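Local coordinates for protein arginyl-trna synthetase (Thermus thermophilus, PDB 1IQ0) that probably charges tRNA(Arg) with L-arginine at the expense of ATP, as a monomeric class I arginyl-tRNA synthetase, at residues 126-131 / 445-450. Sequence-based numbering, arbitrary orientation.
Sequences IALGDA and SMVKTE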
loop_
_atom_site.group_PDB
_atom_site.type_symbol
_atom_site.label_atom_id
_atom_site.label_comp_id
_atom_site.label_asym_id
_atom_site.label_seq_id
_atom_site.Cartn_x
_atom_site.Cartn_y
_atom_site.Cartn_z
ATOM N N ILE A 126 6.589 -1.512 -4.952
ATOM C CA ILE A 126 7.081 -1.702 -3.597
ATOM C C ILE A 126 6.461 -0.708 -2.612
ATOM O O ILE A 126 5.977 -1.099 -1.547
ATOM C CB ILE A 126 8.626 -1.567 -3.562
ATOM C CG1 ILE A 126 9.246 -2.587 -4.522
ATOM C CG2 ILE A 126 9.145 -1.777 -2.140
ATOM C CD1 ILE A 126 10.759 -2.602 -4.532
ATOM N N ALA A 127 6.471 0.571 -2.977
ATOM C CA ALA A 127 5.921 1.616 -2.116
ATOM C C ALA A 127 4.438 1.402 -1.819
ATOM O O ALA A 127 4.018 1.477 -0.667
ATOM C CB ALA A 127 6.134 2.997 -2.759
ATOM N N LEU A 128 3.659 1.135 -2.863
ATOM C CA LEU A 128 2.219 0.913 -2.744
ATOM C C LEU A 128 1.901 -0.340 -1.927
ATOM O O LEU A 128 1.038 -0.320 -1.043
ATOM C CB LEU A 128 1.597 0.749 -4.133
ATOM C CG LEU A 128 0.385 1.594 -4.525
ATOM C CD1 LEU A 128 -0.114 1.101 -5.877
ATOM C CD2 LEU A 128 -0.721 1.507 -3.472
ATOM N N GLY A 129 2.596 -1.431 -2.242
ATOM C CA GLY A 129 2.372 -2.684 -1.548
ATOM C C GLY A 129 2.723 -2.641 -0.074
ATOM O O GLY A 129 1.945 -3.093 0.772
ATOM N N ASP A 130 3.898 -2.106 0.238
ATOM C CA ASP A 130 4.341 -2.008 1.621
ATOM C C ASP A 130 3.392 -1.109 2.419
ATOM O O ASP A 130 3.018 -1.430 3.546
ATOM C CB ASP A 130 5.764 -1.440 1.685
ATOM C CG ASP A 130 6.256 -1.288 3.102
ATOM O OD1 ASP A 130 6.435 -2.326 3.781
ATOM O OD2 ASP A 130 6.448 -0.142 3.551
ATOM N N ALA A 131 3.001 0.011 1.822
ATOM C CA ALA A 131 2.104 0.949 2.484
ATOM C C ALA A 131 0.745 0.324 2.801
ATOM O O ALA A 131 0.262 0.429 3.928
ATOM C CB ALA A 131 1.924 2.207 1.622
ATOM N N SER A 445 6.079 10.246 -2.654
ATOM C CA SER A 445 5.768 10.486 -4.063
ATOM C C SER A 445 5.090 9.261 -4.701
ATOM O O SER A 445 4.093 9.378 -5.408
ATOM C CB SER A 445 7.051 10.809 -4.829
ATOM O OG SER A 445 6.812 10.848 -6.228
ATOM N N MET A 446 5.643 8.085 -4.447
ATOM C CA MET A 446 5.104 6.846 -5.009
ATOM C C MET A 446 3.689 6.491 -4.565
ATOM O O MET A 446 3.002 5.713 -5.231
ATOM C CB MET A 446 6.041 5.684 -4.677
ATOM C CG MET A 446 7.376 5.730 -5.418
ATOM S SD MET A 446 7.091 5.758 -7.211
ATOM C CE MET A 446 7.246 7.542 -7.535
ATOM N N VAL A 447 3.226 7.077 -3.466
ATOM C CA VAL A 447 1.900 6.724 -2.985
ATOM C C VAL A 447 0.852 7.842 -2.849
ATOM O O VAL A 447 -0.322 7.563 -2.607
ATOM C CB VAL A 447 2.043 5.959 -1.633
ATOM C CG1 VAL A 447 2.257 6.938 -0.474
ATOM C CG2 VAL A 447 0.846 5.092 -1.411
ATOM N N LYS A 448 1.242 9.102 -3.019
ATOM C CA LYS A 448 0.261 10.180 -2.887
ATOM C C LYS A 448 -0.719 10.274 -4.065
ATOM O O LYS A 448 -1.826 10.801 -3.925
ATOM C CB LYS A 448 0.964 11.525 -2.722
ATOM C CG LYS A 448 1.495 12.111 -4.009
ATOM C CD LYS A 448 1.924 13.562 -3.814
ATOM C CE LYS A 448 2.435 14.165 -5.113
ATOM N NZ LYS A 448 2.939 15.555 -4.936
ATOM N N THR A 449 -0.310 9.756 -5.220
ATOM C CA THR A 449 -1.129 9.805 -6.432
ATOM C C THR A 449 -1.921 8.519 -6.670
ATOM O O THR A 449 -1.360 7.427 -6.616
ATOM C CB THR A 449 -0.237 10.060 -7.663
ATOM O OG1 THR A 449 0.461 11.301 -7.497
ATOM C CG2 THR A 449 -1.066 10.100 -8.937
ATOM N N GLU A 450 -3.218 8.657 -6.932
ATOM C CA GLU A 450 -4.086 7.509 -7.202
ATOM C C GLU A 450 -3.356 6.573 -8.148
ATOM O O GLU A 450 -2.790 7.016 -9.145
ATOM C CB GLU A 450 -5.381 7.957 -7.878
ATOM C CG GLU A 450 -6.113 9.080 -7.182
ATOM C CD GLU A 450 -7.370 9.485 -7.927
ATOM O OE1 GLU A 450 -7.941 10.545 -7.597
ATOM O OE2 GLU A 450 -7.786 8.736 -8.840
#
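Ala127 and Met446 meet through their beta carbons, CB to CB at 3.3 Å, tighter than ordinary van der Waals contact. Alanine, with nothing beyond CB, suits a place with little room for a longer side chain: Ala127 CA and Met446 CA are 6.0 Å apart, Leu128 CA and Val447 CA 5.8 Å. Met446 starts toward the methyl of Ala127, its CG lying 4.0 Å from Ala127 CB, but then turns off. Its CG is anti to the carbonyl carbon (chi1 -70°), and further bends at chi2 and chi3, which the unbranched methionine chain allows, carry the sulfur and CE away from Ala127. Val447, the next residue, uses one branch for both of its contacts: CG2 is 4.3 Å from Ala131 CB and 4.4 Å from Leu128 CD2. Ala131 lies one helical turn beyond Ala127, so the two small methyls form a low face on which Met446 and Val447 settle side by side.

Helix 120-138 belongs to the Rossmann fold of class I synthetases: it begins in the last residues of the HIGH motif and makes the beta-alpha-beta crossover between the neighbouring parallel strands 104-108 and 141-149. Helix 430-448 stands in a beta-alpha-alpha-beta-alpha order, that of the stem-contact fold, so the contact probably joins these two parts. Strand 380-390 brings Leu383 and Tyr385 against Leu128 and Val388 against Met446; strand 455-457 brings Ile455 against Met446. Pro525, at the start of helix 525-544 in the anticodon-binding domain, touches Leu128, Ala131 and Val447 alike. OD2 of the buried Asp130 forms a salt bridge with Arg443, so a charged pair also joins the two helices; OD2 bridges to Arg134 as well, while OD1 pairs with Arg233, a set of partners that should stabilise the carboxylate.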